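Local structure of uncharacterized protein (Bacillus cereus, 5F2H) at residues H189-K192 with F193-H197; E108-E111 with L112-T116; C266-C269 with T270-V274; A22-G25 with S26-Y30. The protein is of unknown function but belongs to the alpha/beta hydrolase superfamily and probably has hydrolase activity. All coordinates share one frame; numbering follows the deposited sequence.

In the fold
The chain has two parts. Contacts 2 and 4 lie in the helical N-terminal part, with centres about 33 Å apart. Contacts 1 and 3 lie in the alpha/beta hydrolase part, with centres about 32 Å apart. Contacts 3 and 4 are on opposite sides of the chain's centre, about 78 Å apart between centres, which reflects the long, two-part shape. Contact 3 lies nearest a possible active site: its Cys-266 side chain is about 4 Å from a Tris molecule, probably from the crystallisation liquor, and touches a GxSxG sequence consistent with a nucleophile elbow. Contact 1, the end of a helix, is about 18 Å from contact 3 between nearest atoms.

Contact 1: residues H189-K192 with F193-H197; sequences HYVK and FIENH
Glu-195 N donates to Val-191 O at 2.9 Å. Ile-194 N does the same to Tyr-190 O at 3.1 Å, with an N-H...O angle of 169°. Phe-193 N bonds to His-189 O. These are the last turns of helix 179-195 of the alpha/beta hydrolase fold, the helix that comes before strand 202-207 of the parallel sheet. The helix ends with Glu-195; Asn-196 is the first residue to leave helical backbone angles. After it, the side chain of His-197 folds back, and its ND1 donates to Phe-193 O at 2.7 Å. The donor lies in the carbonyl plane, but the oxygen is tilted out of the imidazole plane.

The main side-chain pair is Tyr-190 with Ile-194. Chi1 of Ile-194 is 66°, which places CG1 between the backbone N and the carbonyl carbon. The CG2 methyl then sits over one face of the Tyr-190 ring, 4.1 Å from its centroid, in a CH-pi contact. The other branch brings CD1 to 3.7 Å from Tyr-190 CE2. The phenol OH also makes a weak hydrogen bond to Asp-224 N. His-189 packs on Val-121 of the second subunit. On a more exposed side, Val-191 and Glu-195 run alongside each other, with Val-191 CG1 3.6 Å from Glu-195 CG.

Contact 2: residues E108-E111 with L112-T116; sequences EREE and LAKKT
Glu-110 and Lys-114 meet in an i to i+4 contact on the last turns of helix 97-115, at the surface of the N-terminal part. Glu-110 CG is anti to the backbone N (chi1 -179°), and the extended chain runs alongside Lys-114, pointing the same way. The touching is done by the aliphatic part of the lysine. Lys-114 CE is 3.8 Å from Glu-110 CG and 3.4 Å from Glu-110 OE1. The charged atoms, Glu-110 OE1 and Lys-114 NZ, are 4.0 Å apart. That is too far for a salt bridge, though the opposite charges probably still attract. The other carboxylate oxygen, Glu-110 OE2, takes a weak hydrogen bond from Asn-81 N.

Under these side chains runs a regular alpha-helical ladder. Lys-114 N donates to Glu-110 O at 2.8 Å. Leu-112 N donates to Glu-108 O at 3.1 Å. Ala-113 N bonds to Arg-109 O at 2.9 Å. This helix is part of an N-terminal helical domain that is probably related to TPR-like families.

Arg-109 takes its partners elsewhere in the N-terminal part: NH1 bonds to Ile-72 O and Phe-77 O. Trp-78 touches Arg-109, Glu-110 and Ala-113 along one side of the helix. Lys-114 also packs on Ile-168 of the second subunit. Thr-116, just past the end of the helix, still bonds through its N to Leu-112 O at 3.2 Å.

Contact 3: residues C266-C269 with T270-V274; sequences CFEC and TQQFV
Glu-268 O receives two backbone N-H groups. Gln-272 N gives it a sound bond of 3.0 Å. Gln-271 N gives a weak one, bent to an N-H...O angle of 123°. Gln-271 N has a better partner in Phe-267 O at 3.1 Å. Phe-273 N bonds to Cys-269 O at 2.9 Å. Cys-266 O starts the series by accepting Thr-270 N at 3.3 Å. Thr-270 OG1 lies beside its own backbone N (chi1 -58°) and so also faces Cys-266 O, but the modelled separation is too short to be taken literally. Pro-233 O is a second, weak candidate for the same proton.

Together these bonds form the first turns of helix 267-279, with Cys-266 at the N-cap position. The helix is the crossover of a beta-alpha-beta unit between strands 254-260 and 284-289 of the alpha/beta hydrolase sheet. Thr-270 touches both strands, meeting Val-257 and Cys-259 on one and Phe-286 on the other.

Phe-267 and Gln-271 also pair. The Gln-271 NE2 approaches Phe-267 CE2 to 3.9 Å. The amide and ring planes are 56° apart, so the two do not stack. Cys-266 N bonds to Asp-263 OD1, and the Cys-266 side chain touches His-294. A Tris molecule, probably from the crystallisation liquor, lies beside this cysteine.

Contact 4: residues A22-G25 with S26-Y30; sequences ASKG and SLEAY
Lys-24 and Glu-28 meet across the turn with nearly the same first torsion. In each, CG is placed opposite the carbonyl carbon, with chi1 -57° for Lys-24 and -62° for Glu-28. The chains then part. Lys-24 stays extended and its amine takes no part in the contact. Glu-28 bends at chi2 (66°), which turns its carboxylate back toward the backbone of Gly-25. The two side chains cross at a slant and touch through their carbon atoms. Lys-24 CB is 3.6 Å from Glu-28 CB and 3.7 Å from Glu-28 CG. Further out, Lys-24 CD is 4.0 Å from Glu-28 CB. The contact is therefore made by methylene groups and not by the charges. The bend places Glu-28 OE1 2.9 Å from Gly-25 N.

Gly-25 holds the N-cap position of the helix that follows. Its carbonyl oxygen accepts Ala-29 N at 3.2 Å. Tyr-30 N continues the pattern one step on, bonding to Ser-26 O at 3.1 Å. The Ala-29 CB lies close to the same glycine carbonyl, 3.6 Å from Gly-25 O.

Lys-24 is the first residue to leave helical backbone angles after helix 10-23. The chain thus turns through just two residues, Lys-24 and Gly-25, before helix 26-37 begins. The short turn joins two successive helices, consistent with a TPR-like helical domain. Ala-29 packs back on Cys-20 and Tyr-21 of helix 10-23, while Leu-27 and Tyr-30 reach helix 44-58. Ser-26 touches both neighbours, at Tyr-21 of helix 10-23 and Ala-57 of helix 44-58.

Contact 1: residues H189-K192 with F193-H197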
# COMPACT_ATOMS: atom_id res chain seq x y z
N HIS B 189 3.53 -20.33 -11.38
CA HIS B 189 3.96 -19.43 -10.32
C HIS B 189 2.91 -18.36 -10.06
O HIS B 189 2.57 -18.09 -8.91
CB HIS B 189 5.28 -18.74 -10.63
CG HIS B 189 6.45 -19.66 -10.67
ND1 HIS B 189 7.20 -19.88 -11.81
CD2 HIS B 189 6.97 -20.47 -9.72
CE1 HIS B 189 8.15 -20.75 -11.55
NE2 HIS B 189 8.03 -21.14 -10.29
N TYR B 190 2.43 -17.74 -11.13
CA TYR B 190 1.41 -16.70 -11.03
C TYR B 190 0.11 -17.20 -10.40
O TYR B 190 -0.43 -16.54 -9.52
CB TYR B 190 1.14 -16.07 -12.40
CG TYR B 190 -0.03 -15.10 -12.43
CD1 TYR B 190 0.14 -13.75 -12.10
CD2 TYR B 190 -1.28 -15.52 -12.84
CE1 TYR B 190 -0.93 -12.86 -12.17
CE2 TYR B 190 -2.35 -14.64 -12.89
CZ TYR B 190 -2.18 -13.31 -12.56
OH TYR B 190 -3.26 -12.45 -12.62
N VAL B 191 -0.39 -18.34 -10.85
CA VAL B 191 -1.63 -18.87 -10.28
C VAL B 191 -1.44 -19.05 -8.78
O VAL B 191 -2.17 -18.47 -7.98
CB VAL B 191 -2.06 -20.19 -10.95
CG1 VAL B 191 -3.15 -20.86 -10.15
CG2 VAL B 191 -2.49 -19.92 -12.38
N LYS B 192 -0.43 -19.82 -8.40
CA LYS B 192 -0.12 -20.07 -6.99
C LYS B 192 -0.11 -18.78 -6.17
O LYS B 192 -0.61 -18.74 -5.06
CB LYS B 192 1.23 -20.76 -6.91
CG LYS B 192 1.76 -21.01 -5.51
CD LYS B 192 3.08 -21.76 -5.61
CE LYS B 192 3.76 -21.93 -4.26
NZ LYS B 192 4.16 -20.62 -3.69
N PHE B 193 0.45 -17.71 -6.73
CA PHE B 193 0.51 -16.45 -6.02
C PHE B 193 -0.84 -15.80 -5.81
O PHE B 193 -1.13 -15.36 -4.71
CB PHE B 193 1.41 -15.44 -6.74
CG PHE B 193 1.52 -14.11 -6.03
CD1 PHE B 193 0.57 -13.12 -6.25
CD2 PHE B 193 2.56 -13.85 -5.15
CE1 PHE B 193 0.67 -11.89 -5.60
CE2 PHE B 193 2.66 -12.63 -4.50
CZ PHE B 193 1.71 -11.65 -4.73
N ILE B 194 -1.65 -15.69 -6.85
CA ILE B 194 -2.97 -15.06 -6.69
C ILE B 194 -3.96 -15.92 -5.89
O ILE B 194 -4.85 -15.37 -5.24
CB ILE B 194 -3.63 -14.62 -8.03
CG1 ILE B 194 -3.98 -15.82 -8.91
CG2 ILE B 194 -2.73 -13.61 -8.76
CD1 ILE B 194 -4.71 -15.45 -10.19
N GLU B 195 -3.82 -17.25 -5.96
CA GLU B 195 -4.71 -18.19 -5.23
C GLU B 195 -4.77 -17.93 -3.74
O GLU B 195 -5.83 -18.01 -3.12
CB GLU B 195 -4.21 -19.64 -5.36
CG GLU B 195 -4.27 -20.32 -6.73
CD GLU B 195 -5.68 -20.55 -7.25
OE1 GLU B 195 -6.66 -20.29 -6.51
OE2 GLU B 195 -5.81 -21.04 -8.39
N ASN B 196 -3.60 -17.65 -3.17
CA ASN B 196 -3.45 -17.42 -1.74
C ASN B 196 -3.22 -15.94 -1.44
O ASN B 196 -2.56 -15.59 -0.46
CB ASN B 196 -2.26 -18.25 -1.26
CG ASN B 196 -2.17 -18.35 0.24
OD1 ASN B 196 -2.95 -17.74 0.97
ND2 ASN B 196 -1.22 -19.15 0.71
N HIS B 197 -3.73 -15.06 -2.30
CA HIS B 197 -3.56 -13.62 -2.11
C HIS B 197 -4.64 -12.82 -2.83
O HIS B 197 -5.56 -12.28 -2.22
CB HIS B 197 -2.20 -13.16 -2.63
CG HIS B 197 -1.03 -13.68 -1.85
ND1 HIS B 197 -0.46 -14.91 -2.10
CD2 HIS B 197 -0.29 -13.11 -0.87
CE1 HIS B 197 0.56 -15.09 -1.27
NE2 HIS B 197 0.69 -14.01 -0.53

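Contact 2: residues E108-E111 with L112-T116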
# COMPACT_ATOMS: atom_id res chain seq x y z
N GLU B 108 -32.68 4.74 37.88
CA GLU B 108 -32.24 3.38 38.09
C GLU B 108 -31.29 2.96 36.98
O GLU B 108 -30.15 2.57 37.25
CB GLU B 108 -33.50 2.52 38.08
CG GLU B 108 -33.33 1.03 37.90
CD GLU B 108 -34.69 0.38 37.81
OE1 GLU B 108 -34.93 -0.42 36.87
OE2 GLU B 108 -35.56 0.77 38.62
N ARG B 109 -31.76 3.05 35.74
CA ARG B 109 -30.95 2.67 34.59
C ARG B 109 -29.67 3.49 34.52
O ARG B 109 -28.67 2.99 34.04
CB ARG B 109 -31.74 2.82 33.29
CG ARG B 109 -32.93 1.88 33.18
CD ARG B 109 -33.82 2.22 31.99
NE ARG B 109 -34.99 1.34 31.93
CZ ARG B 109 -36.03 1.51 31.10
NH1 ARG B 109 -36.07 2.55 30.28
NH2 ARG B 109 -37.04 0.66 31.13
N GLU B 110 -29.71 4.73 34.99
CA GLU B 110 -28.53 5.61 34.98
C GLU B 110 -27.50 5.19 36.01
O GLU B 110 -26.32 5.05 35.70
CB GLU B 110 -28.95 7.05 35.24
CG GLU B 110 -27.85 8.10 35.23
CD GLU B 110 -28.39 9.49 35.51
OE1 GLU B 110 -27.63 10.50 35.49
OE2 GLU B 110 -29.61 9.58 35.76
N GLU B 111 -27.94 5.01 37.25
CA GLU B 111 -27.04 4.61 38.32
C GLU B 111 -26.29 3.35 37.90
O GLU B 111 -25.07 3.26 38.05
CB GLU B 111 -27.81 4.41 39.61
CG GLU B 111 -28.42 5.72 40.11
CD GLU B 111 -29.26 5.57 41.35
OE1 GLU B 111 -29.46 4.42 41.83
OE2 GLU B 111 -29.75 6.61 41.84
N LEU B 112 -27.04 2.41 37.34
CA LEU B 112 -26.49 1.15 36.86
C LEU B 112 -25.52 1.36 35.71
O LEU B 112 -24.43 0.80 35.70
CB LEU B 112 -27.63 0.26 36.34
CG LEU B 112 -27.22 -1.06 35.70
CD1 LEU B 112 -26.38 -1.92 36.64
CD2 LEU B 112 -28.47 -1.81 35.25
N ALA B 113 -25.95 2.15 34.74
CA ALA B 113 -25.13 2.43 33.58
C ALA B 113 -23.84 3.15 33.92
O ALA B 113 -22.82 2.92 33.26
CB ALA B 113 -25.92 3.23 32.57
N LYS B 114 -23.86 4.01 34.94
CA LYS B 114 -22.66 4.73 35.32
C LYS B 114 -21.65 3.88 36.05
O LYS B 114 -20.46 4.07 35.88
CB LYS B 114 -22.92 5.98 36.15
CG LYS B 114 -23.58 7.13 35.40
CD LYS B 114 -23.56 8.38 36.26
CE LYS B 114 -24.36 9.52 35.63
NZ LYS B 114 -23.84 9.99 34.31
N LYS B 115 -22.11 2.98 36.91
CA LYS B 115 -21.15 2.13 37.61
C LYS B 115 -20.48 1.22 36.60
O LYS B 115 -19.34 0.81 36.78
CB LYS B 115 -21.79 1.26 38.71
CG LYS B 115 -22.83 0.25 38.25
CD LYS B 115 -23.17 -0.76 39.34
CE LYS B 115 -23.71 -0.11 40.60
NZ LYS B 115 -24.03 -1.15 41.61
N THR B 116 -21.22 0.92 35.54
CA THR B 116 -20.74 0.03 34.48
C THR B 116 -19.95 0.70 33.34
O THR B 116 -19.58 0.04 32.37
CB THR B 116 -21.89 -0.82 33.90
OG1 THR B 116 -22.96 0.05 33.49
CG2 THR B 116 -22.42 -1.76 34.95

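Contact 3: residues C266-C269 with T270-V274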
# COMPACT_ATOMS: atom_id res chain seq x y z
N CYS B 266 19.70 -7.49 -30.03
CA CYS B 266 18.34 -7.07 -29.73
C CYS B 266 17.85 -5.68 -30.09
O CYS B 266 16.75 -5.32 -29.67
CB CYS B 266 18.11 -7.26 -28.23
SG CYS B 266 18.34 -8.97 -27.71
N PHE B 267 18.61 -4.88 -30.81
CA PHE B 267 18.08 -3.56 -31.13
C PHE B 267 17.12 -3.70 -32.32
O PHE B 267 16.17 -2.94 -32.44
CB PHE B 267 19.18 -2.53 -31.35
CG PHE B 267 18.67 -1.12 -31.27
CD1 PHE B 267 18.29 -0.59 -30.04
CD2 PHE B 267 18.57 -0.32 -32.38
CE1 PHE B 267 17.79 0.69 -29.93
CE2 PHE B 267 18.09 0.97 -32.28
CZ PHE B 267 17.70 1.48 -31.05
N GLU B 268 17.37 -4.70 -33.17
CA GLU B 268 16.53 -5.01 -34.32
C GLU B 268 15.09 -5.40 -33.97
O GLU B 268 14.14 -4.67 -34.27
CB GLU B 268 17.06 -6.26 -35.06
CG GLU B 268 18.37 -6.15 -35.84
CD GLU B 268 18.25 -5.43 -37.17
OE1 GLU B 268 19.30 -5.26 -37.82
OE2 GLU B 268 17.13 -5.08 -37.57
N CYS B 269 14.94 -6.55 -33.32
CA CYS B 269 13.65 -7.03 -32.83
C CYS B 269 12.97 -6.07 -31.85
O CYS B 269 11.75 -5.96 -31.83
CB CYS B 269 13.85 -8.38 -32.15
SG CYS B 269 15.05 -8.34 -30.80
N THR B 270 13.75 -5.36 -31.05
CA THR B 270 13.15 -4.44 -30.10
C THR B 270 12.53 -3.26 -30.84
O THR B 270 11.48 -2.77 -30.45
CB THR B 270 14.15 -3.91 -29.06
OG1 THR B 270 14.72 -5.01 -28.34
CG2 THR B 270 13.46 -2.96 -28.08
N GLN B 271 13.16 -2.82 -31.92
CA GLN B 271 12.60 -1.69 -32.67
C GLN B 271 11.42 -2.15 -33.53
O GLN B 271 10.47 -1.41 -33.68
CB GLN B 271 13.66 -0.95 -33.47
CG GLN B 271 13.21 0.44 -33.89
CD GLN B 271 14.34 1.29 -34.46
OE1 GLN B 271 14.36 2.52 -34.29
NE2 GLN B 271 15.33 0.64 -35.07
N GLN B 272 11.46 -3.39 -34.03
CA GLN B 272 10.35 -3.93 -34.83
C GLN B 272 9.13 -4.05 -33.94
O GLN B 272 8.01 -3.78 -34.35
CB GLN B 272 10.65 -5.33 -35.36
CG GLN B 272 11.86 -5.43 -36.26
CD GLN B 272 12.14 -6.86 -36.65
OE1 GLN B 272 11.31 -7.75 -36.44
NE2 GLN B 272 13.32 -7.11 -37.21
N PHE B 273 9.36 -4.50 -32.71
CA PHE B 273 8.30 -4.66 -31.75
C PHE B 273 7.66 -3.32 -31.44
O PHE B 273 6.44 -3.17 -31.51
CB PHE B 273 8.84 -5.35 -30.51
CG PHE B 273 7.86 -5.43 -29.37
CD1 PHE B 273 6.75 -6.24 -29.45
CD2 PHE B 273 8.14 -4.80 -28.16
CE1 PHE B 273 5.86 -6.34 -28.40
CE2 PHE B 273 7.27 -4.92 -27.10
CZ PHE B 273 6.13 -5.69 -27.21
N VAL B 274 8.48 -2.32 -31.15
CA VAL B 274 7.98 -0.98 -30.85
C VAL B 274 7.16 -0.44 -32.03
O VAL B 274 6.21 0.32 -31.83
CB VAL B 274 9.14 -0.01 -30.54
CG1 VAL B 274 8.63 1.42 -30.43
CG2 VAL B 274 9.84 -0.42 -29.25

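Contact 4: residues A22-G25 with S26-Y30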
# COMPACT_ATOMS: atom_id res chain seq x y z
N ALA B 22 -34.80 27.90 16.65
CA ALA B 22 -34.44 29.31 16.75
C ALA B 22 -35.17 30.12 15.68
O ALA B 22 -35.75 31.16 15.98
CB ALA B 22 -32.93 29.48 16.60
N SER B 23 -35.13 29.63 14.45
CA SER B 23 -35.78 30.29 13.32
C SER B 23 -37.27 30.46 13.57
O SER B 23 -37.78 31.58 13.63
CB SER B 23 -35.54 29.47 12.05
OG SER B 23 -36.22 30.03 10.94
N LYS B 24 -37.96 29.34 13.73
CA LYS B 24 -39.40 29.33 13.97
C LYS B 24 -39.60 28.91 15.43
O LYS B 24 -38.63 28.92 16.20
CB LYS B 24 -40.06 28.36 12.99
CG LYS B 24 -39.75 28.72 11.55
CD LYS B 24 -40.33 27.75 10.53
CE LYS B 24 -39.96 28.18 9.12
NZ LYS B 24 -40.50 27.27 8.06
N GLY B 25 -40.81 28.56 15.83
CA GLY B 25 -41.03 28.16 17.22
C GLY B 25 -40.66 26.71 17.55
O GLY B 25 -40.09 25.99 16.73
N SER B 26 -40.94 26.31 18.78
CA SER B 26 -40.68 24.95 19.22
C SER B 26 -41.69 24.01 18.58
O SER B 26 -41.49 22.81 18.48
CB SER B 26 -40.85 24.84 20.73
OG SER B 26 -40.07 25.83 21.39
N LEU B 27 -42.82 24.59 18.18
CA LEU B 27 -43.89 23.84 17.53
C LEU B 27 -43.49 23.42 16.12
O LEU B 27 -43.66 22.26 15.73
CB LEU B 27 -45.14 24.70 17.47
CG LEU B 27 -46.36 24.05 16.81
CD1 LEU B 27 -46.72 22.75 17.49
CD2 LEU B 27 -47.52 25.03 16.83
N GLU B 28 -42.91 24.37 15.40
CA GLU B 28 -42.50 24.14 14.02
C GLU B 28 -41.35 23.17 13.98
O GLU B 28 -41.32 22.28 13.12
CB GLU B 28 -42.12 25.47 13.35
CG GLU B 28 -43.26 26.48 13.24
CD GLU B 28 -43.74 26.99 14.60
OE1 GLU B 28 -43.04 26.77 15.62
OE2 GLU B 28 -44.82 27.63 14.65
N ALA B 29 -40.43 23.32 14.92
CA ALA B 29 -39.27 22.45 15.00
C ALA B 29 -39.72 21.02 15.31
O ALA B 29 -39.13 20.06 14.82
CB ALA B 29 -38.30 22.96 16.06
N TYR B 30 -40.75 20.89 16.15
CA TYR B 30 -41.31 19.58 16.50
C TYR B 30 -41.91 18.99 15.23
O TYR B 30 -41.69 17.82 14.89
CB TYR B 30 -42.40 19.72 17.58
CG TYR B 30 -43.18 18.45 17.79
CD1 TYR B 30 -42.77 17.50 18.70
CD2 TYR B 30 -44.30 18.18 17.01
CE1 TYR B 30 -43.46 16.32 18.84
CE2 TYR B 30 -45.01 17.01 17.16
CZ TYR B 30 -44.58 16.08 18.07
OH TYR B 30 -45.28 14.91 18.22